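Local coordinates for protein aldose-aldose oxidoreductase (Caulobacter crescentus, PDB 5A04) that probably oxidises one aldose sugar and reduces another, using an NADP(H) cofactor that it holds in a Rossmann-fold domain, at residues L14-T19 and T265-Q270; R20-R25 and Y78-N83; D223-Q228 and E325-A330. All blocks are in the same frame, centred on the assembly; numbering follows the deposited sequence.

Contact 1. Residues L14-T19 and T265-Q270. With NDP (NADPH dihydro-nicotinamide-adenine-dinucleotide phosphate), chain G.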
loop_
_atom_site.group_PDB
_atom_site.type_symbol
_atom_site.label_atom_id
_atom_site.label_comp_id
_atom_site.label_asym_id
_atom_site.label_seq_id
_atom_site.Cartn_x
_atom_site.Cartn_y
_atom_site.Cartn_z
ATOM N N LEU A 14 -4.229 -33.676 -9.753
ATOM C CA LEU A 14 -5.677 -33.460 -9.656
ATOM C C LEU A 14 -6.077 -32.969 -8.254
ATOM O O LEU A 14 -6.820 -33.630 -7.501
ATOM C CB LEU A 14 -6.425 -34.743 -10.045
ATOM C CG LEU A 14 -6.075 -35.296 -11.440
ATOM C CD1 LEU A 14 -6.921 -36.518 -11.808
ATOM C CD2 LEU A 14 -6.190 -34.216 -12.539
ATOM N N GLY A 15 -5.576 -31.786 -7.913
ATOM C CA GLY A 15 -5.896 -31.147 -6.651
ATOM C C GLY A 15 -6.985 -30.107 -6.804
ATOM O O GLY A 15 -7.753 -30.151 -7.760
ATOM N N TYR A 16 -7.066 -29.183 -5.847
ATOM C CA TYR A 16 -8.135 -28.185 -5.832
ATOM C C TYR A 16 -8.198 -27.351 -7.103
ATOM O O TYR A 16 -9.240 -27.256 -7.739
ATOM C CB TYR A 16 -7.980 -27.253 -4.636
ATOM C CG TYR A 16 -8.987 -26.131 -4.663
ATOM C CD1 TYR A 16 -10.297 -26.354 -4.283
ATOM C CD2 TYR A 16 -8.633 -24.857 -5.100
ATOM C CE1 TYR A 16 -11.238 -25.337 -4.318
ATOM C CE2 TYR A 16 -9.566 -23.830 -5.135
ATOM C CZ TYR A 16 -10.863 -24.080 -4.740
ATOM O OH TYR A 16 -11.801 -23.065 -4.775
ATOM N N TYR A 17 -7.090 -26.730 -7.483
ATOM C CA TYR A 17 -7.156 -25.819 -8.622
ATOM C C TYR A 17 -7.482 -26.574 -9.905
ATOM O O TYR A 17 -8.315 -26.135 -10.714
ATOM C CB TYR A 17 -5.841 -25.047 -8.774
ATOM C CG TYR A 17 -5.947 -23.874 -9.724
ATOM C CD1 TYR A 17 -6.815 -22.823 -9.459
ATOM C CD2 TYR A 17 -5.167 -23.812 -10.873
ATOM C CE1 TYR A 17 -6.895 -21.727 -10.316
ATOM C CE2 TYR A 17 -5.245 -22.729 -11.741
ATOM C CZ TYR A 17 -6.118 -21.694 -11.453
ATOM O OH TYR A 17 -6.200 -20.631 -12.311
ATOM N N ALA A 18 -6.844 -27.728 -10.075
ATOM C CA ALA A 18 -7.085 -28.552 -11.260
ATOM C C ALA A 18 -8.554 -28.950 -11.370
ATOM O O ALA A 18 -9.164 -28.759 -12.415
ATOM C CB ALA A 18 -6.220 -29.809 -11.236
ATOM N N THR A 19 -9.119 -29.490 -10.289
ATOM C CA THR A 19 -10.441 -30.123 -10.385
ATOM C C THR A 19 -11.610 -29.164 -10.181
ATOM O O THR A 19 -12.647 -29.301 -10.837
ATOM C CB THR A 19 -10.584 -31.296 -9.372
ATOM O OG1 THR A 19 -10.388 -30.826 -8.035
ATOM C CG2 THR A 19 -9.562 -32.385 -9.671
ATOM N N THR A 265 -7.433 -9.956 -8.497
ATOM C CA THR A 265 -6.928 -11.165 -9.172
ATOM C C THR A 265 -7.628 -12.415 -8.646
ATOM O O THR A 265 -7.100 -13.529 -8.681
ATOM C CB THR A 265 -5.398 -11.292 -8.996
ATOM O OG1 THR A 265 -5.094 -11.406 -7.609
ATOM C CG2 THR A 265 -4.683 -10.055 -9.572
ATOM N N SER A 266 -8.838 -12.210 -8.154
ATOM C CA SER A 266 -9.670 -13.302 -7.666
ATOM C C SER A 266 -10.251 -14.108 -8.830
ATOM O O SER A 266 -10.126 -13.712 -9.984
ATOM C CB SER A 266 -10.782 -12.736 -6.802
ATOM O OG SER A 266 -11.434 -11.690 -7.494
ATOM N N TYR A 267 -10.877 -15.242 -8.530
ATOM C CA TYR A 267 -11.468 -16.079 -9.582
ATOM C C TYR A 267 -12.641 -15.361 -10.258
ATOM O O TYR A 267 -12.879 -15.510 -11.459
ATOM C CB TYR A 267 -11.932 -17.427 -9.007
ATOM C CG TYR A 267 -10.848 -18.275 -8.360
ATOM C CD1 TYR A 267 -9.516 -18.194 -8.771
ATOM C CD2 TYR A 267 -11.160 -19.177 -7.345
ATOM C CE1 TYR A 267 -8.535 -18.982 -8.183
ATOM C CE2 TYR A 267 -10.179 -19.964 -6.749
ATOM C CZ TYR A 267 -8.868 -19.857 -7.171
ATOM O OH TYR A 267 -7.888 -20.633 -6.588
ATOM N N GLN A 268 -13.382 -14.592 -9.465
ATOM C CA GLN A 268 -14.458 -13.758 -9.972
ATOM C C GLN A 268 -14.677 -12.579 -9.028
ATOM O O GLN A 268 -14.040 -12.483 -7.976
ATOM C CB GLN A 268 -15.752 -14.571 -10.110
ATOM C CG GLN A 268 -16.128 -15.325 -8.839
ATOM C CD GLN A 268 -17.334 -16.241 -9.029
ATOM O OE1 GLN A 268 -17.942 -16.281 -10.101
ATOM N NE2 GLN A 268 -17.680 -16.984 -7.984
ATOM N N GLY A 269 -15.580 -11.688 -9.402
ATOM C CA GLY A 269 -16.004 -10.631 -8.493
ATOM C C GLY A 269 -15.230 -9.328 -8.580
ATOM O O GLY A 269 -15.479 -8.409 -7.788
ATOM N N GLN A 270 -14.313 -9.239 -9.543
ATOM C CA GLN A 270 -13.558 -8.000 -9.795
ATOM C C GLN A 270 -14.449 -6.756 -9.847
ATOM O O GLN A 270 -15.525 -6.770 -10.454
ATOM C CB GLN A 270 -12.783 -8.100 -11.113
ATOM C CG GLN A 270 -11.401 -8.749 -11.000
ATOM C CD GLN A 270 -11.443 -10.269 -10.949
ATOM O OE1 GLN A 270 -12.516 -10.886 -10.896
ATOM N NE2 GLN A 270 -10.264 -10.886 -10.987
HETATM P PA NDP G . -3.648 -29.013 -3.984
HETATM O O1A NDP G . -2.876 -29.455 -2.790
HETATM O O2A NDP G . -5.113 -28.712 -3.830
HETATM O O5B NDP G . -3.487 -30.102 -5.206
HETATM C C5B NDP G . -2.132 -30.410 -5.368
HETATM C C4B NDP G . -2.115 -31.734 -6.145
HETATM O O4B NDP G . -0.807 -32.014 -6.646
HETATM C C3B NDP G . -2.497 -32.898 -5.201
HETATM O O3B NDP G . -3.878 -33.064 -5.132
HETATM C C2B NDP G . -1.915 -34.089 -5.972
HETATM O O2B NDP G . -2.675 -34.464 -6.965
HETATM C C1B NDP G . -0.640 -33.417 -6.640
HETATM N N9A NDP G . 0.603 -33.768 -5.947
HETATM C C8A NDP G . 1.698 -34.438 -6.484
HETATM N N7A NDP G . 2.684 -34.637 -5.588
HETATM C C5A NDP G . 2.201 -34.067 -4.406
HETATM C C6A NDP G . 2.759 -33.946 -3.120
HETATM N N6A NDP G . 4.014 -34.450 -2.857
HETATM N N1A NDP G . 2.082 -33.333 -2.101
HETATM C C2A NDP G . 0.829 -32.851 -2.443
HETATM N N3A NDP G . 0.178 -32.885 -3.611
HETATM C C4A NDP G . 0.897 -33.517 -4.603
HETATM O O3 NDP G . -2.811 -27.644 -4.406
HETATM P PN NDP G . -3.593 -26.577 -5.355
HETATM O O1N NDP G . -4.243 -27.198 -6.524
HETATM O O2N NDP G . -4.162 -25.408 -4.582
HETATM O O5D NDP G . -2.185 -25.772 -6.036
HETATM C C5D NDP G . -1.451 -26.586 -6.908
HETATM C C4D NDP G . -0.638 -25.640 -7.835
HETATM O O4D NDP G . -1.567 -24.712 -8.474
HETATM C C3D NDP G . 0.364 -24.742 -7.017
HETATM O O3D NDP G . 1.548 -24.499 -7.799
HETATM C C2D NDP G . -0.394 -23.433 -6.845
HETATM O O2D NDP G . 0.472 -22.313 -6.787
HETATM C C1D NDP G . -1.186 -23.384 -8.198
HETATM N N1N NDP G . -2.429 -22.627 -8.032
HETATM C C2N NDP G . -2.729 -21.588 -8.898
HETATM C C3N NDP G . -3.905 -20.910 -8.745
HETATM C C7N NDP G . -4.223 -19.809 -9.654
HETATM O O7N NDP G . -5.193 -19.053 -9.461
HETATM N N7N NDP G . -3.422 -19.605 -10.774
HETATM C C4N NDP G . -4.888 -21.243 -7.677
HETATM C C5N NDP G . -4.458 -22.331 -6.787
HETATM C C6N NDP G . -3.306 -22.971 -6.979
HETATM P P2B NDP G . -2.849 -36.154 -7.254
HETATM O O1X NDP G . -1.397 -36.567 -7.347
HETATM O O2X NDP G . -3.576 -36.539 -6.002
HETATM O O3X NDP G . -3.648 -36.180 -8.554
#
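Tyr16 and Tyr17 both carry CG anti to the backbone N (chi1 174° and -167°), which sends their rings forward from the first turn of helix 16-22 to the hydroxyl of Tyr267. Tyr267 has CG anti to its carbonyl carbon instead and reaches back from the loop between strands 257-261 and 272-275. The helix starts just after the glycine-rich turn of the Rossmann fold, consistent with a GxGxxA pattern. With Tyr267 coming from the C-terminal alpha/beta domain, the contact joins the two domains beside the cofactor. Tyr267 OH approaches the Tyr16 ring at its edge and in its plane, while it meets the Tyr17 ring obliquely. The two rings nearest the nicotinamide touch through Tyr17 CE1 and Tyr267 CE1, 3.8 Å apart.

NADPH packs against both Tyr17 and Tyr267. The Tyr17 ring lies over the dihydronicotinamide, with C3N above its centre, 3.4 Å from the ring plane. At the edge of the Tyr267 ring, in its plane, sits the carboxamide oxygen O7N. The bound glucose also touches Tyr267 and Thr265, which places the loop beside both cofactor and sugar. Farther back, the turn grips the phosphates through backbone amides: Tyr16 N donates to O2A of NADPH and Tyr17 N to O1N, both nearly straight, and Leu14 N binds O3X of the 2'-phosphate at 2.8 Å. Gly15 CA lies only 3.0 Å from O5B of NADPH, so the pyrophosphate passes close against the main chain. Gly15 O accepts from both the amide and the hydroxyl of Thr19, tying the turn to the helix. At the reactive end of the nicotinamide, Tyr267 OH stands 3.2 Å from C4N of NADPH.

Contact 2. Residues R20-R25 and Y78-N83. With NDP (NADPH dihydro-nicotinamide-adenine-dinucleotide phosphate), chain G.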
loop_
_atom_site.group_PDB
_atom_site.type_symbol
_atom_site.label_atom_id
_atom_site.label_comp_id
_atom_site.label_asym_id
_atom_site.label_seq_id
_atom_site.Cartn_x
_atom_site.Cartn_y
_atom_site.Cartn_z
ATOM N N ARG A 20 -11.460 -28.204 -9.276
ATOM C CA ARG A 20 -12.536 -27.259 -8.981
ATOM C C ARG A 20 -12.558 -26.076 -9.932
ATOM O O ARG A 20 -13.627 -25.560 -10.257
ATOM C CB ARG A 20 -12.432 -26.739 -7.546
ATOM C CG ARG A 20 -13.122 -27.606 -6.502
ATOM C CD ARG A 20 -12.500 -28.990 -6.374
ATOM N NE ARG A 20 -12.993 -29.677 -5.179
ATOM C CZ ARG A 20 -12.662 -30.918 -4.837
ATOM N NH1 ARG A 20 -11.835 -31.618 -5.602
ATOM N NH2 ARG A 20 -13.159 -31.460 -3.730
ATOM N N ILE A 21 -11.382 -25.637 -10.381
ATOM C CA ILE A 21 -11.313 -24.396 -11.136
ATOM C C ILE A 21 -11.023 -24.617 -12.626
ATOM O O ILE A 21 -11.779 -24.166 -13.484
ATOM C CB ILE A 21 -10.259 -23.450 -10.539
ATOM C CG1 ILE A 21 -10.461 -23.315 -9.026
ATOM C CG2 ILE A 21 -10.330 -22.097 -11.223
ATOM C CD1 ILE A 21 -11.838 -22.721 -8.637
ATOM N N ILE A 22 -9.932 -25.304 -12.952
ATOM C CA ILE A 22 -9.544 -25.429 -14.357
ATOM C C ILE A 22 -10.417 -26.411 -15.166
ATOM O O ILE A 22 -10.940 -26.062 -16.231
ATOM C CB ILE A 22 -8.063 -25.860 -14.481
ATOM C CG1 ILE A 22 -7.132 -24.758 -13.941
ATOM C CG2 ILE A 22 -7.711 -26.176 -15.942
ATOM C CD1 ILE A 22 -7.287 -23.386 -14.618
ATOM N N MET A 23 -10.572 -27.639 -14.691
ATOM C CA MET A 23 -11.186 -28.653 -15.548
ATOM C C MET A 23 -12.632 -28.312 -15.986
ATOM O O MET A 23 -12.986 -28.575 -17.137
ATOM C CB MET A 23 -11.115 -30.026 -14.870
ATOM C CG MET A 23 -9.715 -30.668 -15.063
ATOM S SD MET A 23 -9.367 -31.999 -13.909
ATOM C CE MET A 23 -10.592 -33.213 -14.373
ATOM N N PRO A 24 -13.449 -27.705 -15.105
ATOM C CA PRO A 24 -14.784 -27.331 -15.603
ATOM C C PRO A 24 -14.757 -26.274 -16.702
ATOM O O PRO A 24 -15.723 -26.159 -17.452
ATOM C CB PRO A 24 -15.475 -26.771 -14.357
ATOM C CG PRO A 24 -14.815 -27.470 -13.226
ATOM C CD PRO A 24 -13.360 -27.545 -13.642
ATOM N N ARG A 25 -13.673 -25.502 -16.795
ATOM C CA ARG A 25 -13.643 -24.386 -17.731
ATOM C C ARG A 25 -13.212 -24.754 -19.149
ATOM O O ARG A 25 -13.141 -23.884 -20.023
ATOM C CB ARG A 25 -12.751 -23.272 -17.169
ATOM C CG ARG A 25 -13.267 -22.737 -15.819
ATOM C CD ARG A 25 -14.389 -21.702 -15.953
ATOM N NE ARG A 25 -15.661 -22.243 -16.457
ATOM C CZ ARG A 25 -16.595 -22.817 -15.701
ATOM N NH1 ARG A 25 -16.422 -22.963 -14.380
ATOM N NH2 ARG A 25 -17.720 -23.241 -16.271
ATOM N N TYR A 78 -0.561 -29.713 -18.532
ATOM C CA TYR A 78 -0.761 -28.603 -17.609
ATOM C C TYR A 78 -0.376 -29.110 -16.225
ATOM O O TYR A 78 -1.058 -29.952 -15.647
ATOM C CB TYR A 78 -2.220 -28.118 -17.678
ATOM C CG TYR A 78 -2.559 -26.809 -16.979
ATOM C CD1 TYR A 78 -1.671 -26.196 -16.097
ATOM C CD2 TYR A 78 -3.793 -26.193 -17.203
ATOM C CE1 TYR A 78 -2.006 -25.013 -15.454
ATOM C CE2 TYR A 78 -4.139 -25.009 -16.567
ATOM C CZ TYR A 78 -3.241 -24.422 -15.696
ATOM O OH TYR A 78 -3.581 -23.249 -15.067
ATOM N N VAL A 79 0.753 -28.618 -15.726
ATOM C CA VAL A 79 1.284 -29.028 -14.436
ATOM C C VAL A 79 0.711 -28.185 -13.296
ATOM O O VAL A 79 0.954 -26.975 -13.228
ATOM C CB VAL A 79 2.819 -28.920 -14.431
ATOM C CG1 VAL A 79 3.370 -29.297 -13.053
ATOM C CG2 VAL A 79 3.412 -29.809 -15.535
ATOM N N ILE A 80 -0.050 -28.835 -12.409
ATOM C CA ILE A 80 -0.777 -28.151 -11.343
ATOM C C ILE A 80 -0.484 -28.856 -10.011
ATOM O O ILE A 80 -1.381 -29.255 -9.255
ATOM C CB ILE A 80 -2.312 -28.101 -11.646
ATOM C CG1 ILE A 80 -2.542 -27.758 -13.127
ATOM C CG2 ILE A 80 -3.007 -27.078 -10.754
ATOM C CD1 ILE A 80 -4.028 -27.510 -13.531
ATOM N N THR A 81 0.807 -28.969 -9.721
ATOM C CA THR A 81 1.308 -29.648 -8.526
ATOM C C THR A 81 1.880 -28.645 -7.525
ATOM O O THR A 81 1.995 -27.474 -7.846
ATOM C CB THR A 81 2.420 -30.621 -8.913
ATOM O OG1 THR A 81 3.509 -29.855 -9.445
ATOM C CG2 THR A 81 1.920 -31.600 -9.980
ATOM N N PRO A 82 2.270 -29.108 -6.314
ATOM C CA PRO A 82 3.076 -28.221 -5.460
ATOM C C PRO A 82 4.285 -27.660 -6.205
ATOM O O PRO A 82 4.777 -28.271 -7.166
ATOM C CB PRO A 82 3.496 -29.138 -4.309
ATOM C CG PRO A 82 2.336 -30.106 -4.205
ATOM C CD PRO A 82 1.919 -30.364 -5.620
ATOM N N ASN A 83 4.747 -26.499 -5.757
ATOM C CA ASN A 83 5.717 -25.698 -6.488
ATOM C C ASN A 83 7.013 -26.436 -6.776
ATOM O O ASN A 83 7.549 -26.336 -7.867
ATOM C CB ASN A 83 6.021 -24.414 -5.713
ATOM C CG ASN A 83 4.771 -23.605 -5.438
ATOM O OD1 ASN A 83 3.781 -23.726 -6.159
ATOM N ND2 ASN A 83 4.814 -22.767 -4.402
HETATM P PA NDP G . -3.648 -29.013 -3.984
HETATM O O1A NDP G . -2.876 -29.455 -2.790
HETATM O O2A NDP G . -5.113 -28.712 -3.830
HETATM O O5B NDP G . -3.487 -30.102 -5.206
HETATM C C5B NDP G . -2.132 -30.410 -5.368
HETATM C C4B NDP G . -2.115 -31.734 -6.145
HETATM O O4B NDP G . -0.807 -32.014 -6.646
HETATM C C3B NDP G . -2.497 -32.898 -5.201
HETATM O O3B NDP G . -3.878 -33.064 -5.132
HETATM C C2B NDP G . -1.915 -34.089 -5.972
HETATM O O2B NDP G . -2.675 -34.464 -6.965
HETATM C C1B NDP G . -0.640 -33.417 -6.640
HETATM N N9A NDP G . 0.603 -33.768 -5.947
HETATM C C8A NDP G . 1.698 -34.438 -6.484
HETATM N N7A NDP G . 2.684 -34.637 -5.588
HETATM C C5A NDP G . 2.201 -34.067 -4.406
HETATM C C6A NDP G . 2.759 -33.946 -3.120
HETATM N N6A NDP G . 4.014 -34.450 -2.857
HETATM N N1A NDP G . 2.082 -33.333 -2.101
HETATM C C2A NDP G . 0.829 -32.851 -2.443
HETATM N N3A NDP G . 0.178 -32.885 -3.611
HETATM C C4A NDP G . 0.897 -33.517 -4.603
HETATM O O3 NDP G . -2.811 -27.644 -4.406
HETATM P PN NDP G . -3.593 -26.577 -5.355
HETATM O O1N NDP G . -4.243 -27.198 -6.524
HETATM O O2N NDP G . -4.162 -25.408 -4.582
HETATM O O5D NDP G . -2.185 -25.772 -6.036
HETATM C C5D NDP G . -1.451 -26.586 -6.908
HETATM C C4D NDP G . -0.638 -25.640 -7.835
HETATM O O4D NDP G . -1.567 -24.712 -8.474
HETATM C C3D NDP G . 0.364 -24.742 -7.017
HETATM O O3D NDP G . 1.548 -24.499 -7.799
HETATM C C2D NDP G . -0.394 -23.433 -6.845
HETATM O O2D NDP G . 0.472 -22.313 -6.787
HETATM C C1D NDP G . -1.186 -23.384 -8.198
HETATM N N1N NDP G . -2.429 -22.627 -8.032
HETATM C C2N NDP G . -2.729 -21.588 -8.898
HETATM C C3N NDP G . -3.905 -20.910 -8.745
HETATM C C7N NDP G . -4.223 -19.809 -9.654
HETATM O O7N NDP G . -5.193 -19.053 -9.461
HETATM N N7N NDP G . -3.422 -19.605 -10.774
HETATM C C4N NDP G . -4.888 -21.243 -7.677
HETATM C C5N NDP G . -4.458 -22.331 -6.787
HETATM C C6N NDP G . -3.306 -22.971 -6.979
HETATM P P2B NDP G . -2.849 -36.154 -7.254
HETATM O O1X NDP G . -1.397 -36.567 -7.347
HETATM O O2X NDP G . -3.576 -36.539 -6.002
HETATM O O3X NDP G . -3.648 -36.180 -8.554
#
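Ile22 and Tyr78 approach from opposite directions, the isoleucine from helix 16-22 and the tyrosine from strand 76-79. Both branches of Ile22 are used: CG2 lies 3.8 Å from Tyr78 CE2, and CD1 reaches the phenol oxygen, 3.7 Å from Tyr78 OH. CG2 meets the ring obliquely. Ile80, just past the end of the strand, completes the group. Its CG1 is anti to the carbonyl carbon (chi1 -42°) and its chain is extended beyond (chi2 -173°), which lays CD1 over the centre of one Tyr78 face, 3.6 Å above the plane. That same methyl is 4.2 Å from Ile22 CG1. Although the ring is buried among apolar side chains and Tyr17, its hydroxyl is hydrogen-bonded to Glu103 OE2 and Gln296 NE2.

Ile80 also turns toward the cofactor, where its CG2 branch rests 3.6 Å from O4D of the nicotinamide ribose of NADPH. Beyond it the chain follows the dinucleotide: Pro82 CG packs on the adenine, 3.6 Å from N3A of NADPH, and the ribose hydroxyl O3D lies within bonding distance of both Thr81 O and Asn83 OD1.

In this Rossmann fold the contact seats the dinucleotide-binding helix on the parallel sheet. Strand 76-79 pairs with strands 7-12 and 99-102, while Phe293 and Leu297 of helix 292-306 pack against Ile22 and Tyr78, respectively.

Contact 3. Residues D223-Q228 and E325-A330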
loop_
_atom_site.group_PDB
_atom_site.type_symbol
_atom_site.label_atom_id
_atom_site.label_comp_id
_atom_site.label_asym_id
_atom_site.label_seq_id
_atom_site.Cartn_x
_atom_site.Cartn_y
_atom_site.Cartn_z
ATOM N N ASP A 223 5.353 -15.579 6.737
ATOM C CA ASP A 223 3.977 -15.102 6.752
ATOM C C ASP A 223 3.893 -13.810 5.948
ATOM O O ASP A 223 3.429 -13.823 4.810
ATOM C CB ASP A 223 3.510 -14.899 8.197
ATOM C CG ASP A 223 2.172 -14.179 8.290
ATOM O OD1 ASP A 223 1.463 -14.075 7.270
ATOM O OD2 ASP A 223 1.835 -13.735 9.403
ATOM N N ILE A 224 4.334 -12.703 6.537
ATOM C CA ILE A 224 4.331 -11.419 5.836
ATOM C C ILE A 224 5.704 -11.102 5.257
ATOM O O ILE A 224 6.716 -11.202 5.949
ATOM C CB ILE A 224 3.899 -10.255 6.761
ATOM C CG1 ILE A 224 2.424 -10.405 7.149
ATOM C CG2 ILE A 224 4.105 -8.914 6.062
ATOM C CD1 ILE A 224 1.960 -9.387 8.210
ATOM N N ILE A 225 5.745 -10.742 3.982
ATOM C CA ILE A 225 6.954 -10.117 3.448
ATOM C C ILE A 225 6.525 -9.037 2.454
ATOM O O ILE A 225 6.056 -9.304 1.345
ATOM C CB ILE A 225 7.949 -11.158 2.831
ATOM C CG1 ILE A 225 9.225 -10.453 2.353
ATOM C CG2 ILE A 225 7.302 -12.011 1.709
ATOM C CD1 ILE A 225 10.363 -11.435 2.012
ATOM N N ASN A 226 6.639 -7.793 2.908
ATOM C CA ASN A 226 6.225 -6.644 2.116
ATOM C C ASN A 226 7.433 -6.097 1.405
ATOM O O ASN A 226 8.545 -6.145 1.943
ATOM C CB ASN A 226 5.588 -5.574 3.008
ATOM C CG ASN A 226 4.376 -6.098 3.750
ATOM O OD1 ASN A 226 3.718 -7.052 3.301
ATOM N ND2 ASN A 226 4.065 -5.480 4.890
ATOM N N PHE A 227 7.245 -5.584 0.200
ATOM C CA PHE A 227 8.401 -5.146 -0.563
ATOM C C PHE A 227 8.124 -3.889 -1.358
ATOM O O PHE A 227 6.968 -3.534 -1.638
ATOM C CB PHE A 227 8.918 -6.275 -1.481
ATOM C CG PHE A 227 7.860 -6.930 -2.341
ATOM C CD1 PHE A 227 7.031 -7.928 -1.823
ATOM C CD2 PHE A 227 7.737 -6.586 -3.684
ATOM C CE1 PHE A 227 6.055 -8.548 -2.642
ATOM C CE2 PHE A 227 6.783 -7.210 -4.499
ATOM C CZ PHE A 227 5.944 -8.184 -3.976
ATOM N N GLN A 228 9.207 -3.176 -1.654
ATOM C CA GLN A 228 9.155 -1.967 -2.460
ATOM C C GLN A 228 9.945 -2.217 -3.727
ATOM O O GLN A 228 10.999 -2.847 -3.667
ATOM C CB GLN A 228 9.772 -0.780 -1.725
ATOM C CG GLN A 228 9.168 -0.509 -0.367
ATOM C CD GLN A 228 9.706 0.769 0.220
ATOM O OE1 GLN A 228 10.886 0.847 0.586
ATOM N NE2 GLN A 228 8.849 1.798 0.301
ATOM N N GLU A 325 13.815 -13.741 -5.581
ATOM C CA GLU A 325 15.112 -13.971 -4.930
ATOM C C GLU A 325 15.645 -12.674 -4.324
ATOM O O GLU A 325 16.160 -12.679 -3.195
ATOM C CB GLU A 325 16.117 -14.564 -5.921
ATOM C CG GLU A 325 15.815 -16.034 -6.232
ATOM C CD GLU A 325 16.988 -16.807 -6.821
ATOM O OE1 GLU A 325 18.079 -16.204 -7.023
ATOM O OE2 GLU A 325 16.801 -18.024 -7.079
ATOM N N ALA A 326 15.496 -11.563 -5.043
ATOM C CA ALA A 326 15.989 -10.274 -4.536
ATOM C C ALA A 326 15.183 -9.781 -3.336
ATOM O O ALA A 326 15.744 -9.165 -2.425
ATOM C CB ALA A 326 15.989 -9.225 -5.640
ATOM N N ILE A 327 13.869 -10.016 -3.348
ATOM C CA ILE A 327 13.013 -9.652 -2.211
ATOM C C ILE A 327 13.446 -10.423 -0.958
ATOM O O ILE A 327 13.613 -9.840 0.115
ATOM C CB ILE A 327 11.514 -9.920 -2.512
ATOM C CG1 ILE A 327 11.035 -8.982 -3.625
ATOM C CG2 ILE A 327 10.656 -9.760 -1.229
ATOM C CD1 ILE A 327 9.748 -9.473 -4.337
ATOM N N TYR A 328 13.644 -11.729 -1.090
ATOM C CA TYR A 328 14.064 -12.517 0.053
ATOM C C TYR A 328 15.433 -12.028 0.556
ATOM O O TYR A 328 15.661 -11.929 1.765
ATOM C CB TYR A 328 14.107 -13.999 -0.317
ATOM C CG TYR A 328 12.760 -14.700 -0.320
ATOM C CD1 TYR A 328 11.851 -14.520 0.717
ATOM C CD2 TYR A 328 12.431 -15.587 -1.334
ATOM C CE1 TYR A 328 10.622 -15.193 0.723
ATOM C CE2 TYR A 328 11.222 -16.253 -1.344
ATOM C CZ TYR A 328 10.324 -16.063 -0.309
ATOM O OH TYR A 328 9.134 -16.755 -0.323
ATOM N N ARG A 329 16.319 -11.685 -0.371
ATOM C CA ARG A 329 17.654 -11.227 0.012
ATOM C C ARG A 329 17.589 -9.862 0.695
ATOM O O ARG A 329 18.279 -9.628 1.690
ATOM C CB ARG A 329 18.581 -11.161 -1.198
ATOM C CG ARG A 329 19.989 -10.665 -0.864
ATOM C CD ARG A 329 20.929 -10.885 -2.044
ATOM N NE ARG A 329 20.876 -12.278 -2.501
ATOM C CZ ARG A 329 21.660 -13.262 -2.056
ATOM N NH1 ARG A 329 22.585 -13.019 -1.137
ATOM N NH2 ARG A 329 21.524 -14.495 -2.537
ATOM N N ALA A 330 16.735 -8.979 0.180
ATOM C CA ALA A 330 16.606 -7.639 0.750
ATOM C C ALA A 330 16.111 -7.692 2.182
ATOM O O ALA A 330 16.566 -6.915 3.018
ATOM C CB ALA A 330 15.666 -6.770 -0.106
#
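Ile327 of helix 314-333 packs onto Ile225 and Phe227 of strand 224-230, joining a helix to the large mixed sheet of the C-terminal alpha/beta domain. The axes of strand segment 224-228 and helix segment 325-330 approach to 9.3 Å at 105°, so the helix runs nearly crosswise to the strand. From CB, pointed at the strand, Ile327 divides. Its CG2 branch meets Ile225 CD1 at 3.7 Å and also touches Phe227 CB. The other branch passes CG1 over Phe227 CG, at 4.0 Å, and the chain, extended at chi2, carries CD1 onward above the ring.

A chi1 of 50° places the Phe227 ring beneath that methyl, with a face turned to it. Ile225 CD1 reaches past Ile327 to Tyr328 CD1, 3.7 Å away, the two side chains meeting at about a right angle; the phenol oxygen of Tyr328 hydrogen-bonds to Glu222 OE2. Asn226 and Gln228 point away from the helix, and Gln228 NE2 hydrogen-bonds to the backbone Asn226 O of the second subunit, and reciprocally, so this strand has the helix on one face and the dimer partner on the other. The CH-pi contact places Ile327 CD1 3.6 Å from the Phe227 ring centroid, 13° off the normal.

Overall arrangement
Contacts 1 and 2 share helix 16-22 and NADPH: the first uses its N-terminal turn, the second its following residues, and the two are stitched together by probable helix bonds such as Tyr17 O to Ile22 N, and by Tyr267 packing on Ile21. Their chemistry differs: contact 1 is partly buried, spans two domains and mixes aromatic rings with phosphate-binding amides, whereas contact 2 is buried and aliphatic-aromatic, with ribose and adenine at its edge. Contact 3 is also buried but lies wholly in the C-terminal domain, its centre about 25 Å and 27 Å from those of contacts 1 and 2; its interface is apolar and touches no cofactor.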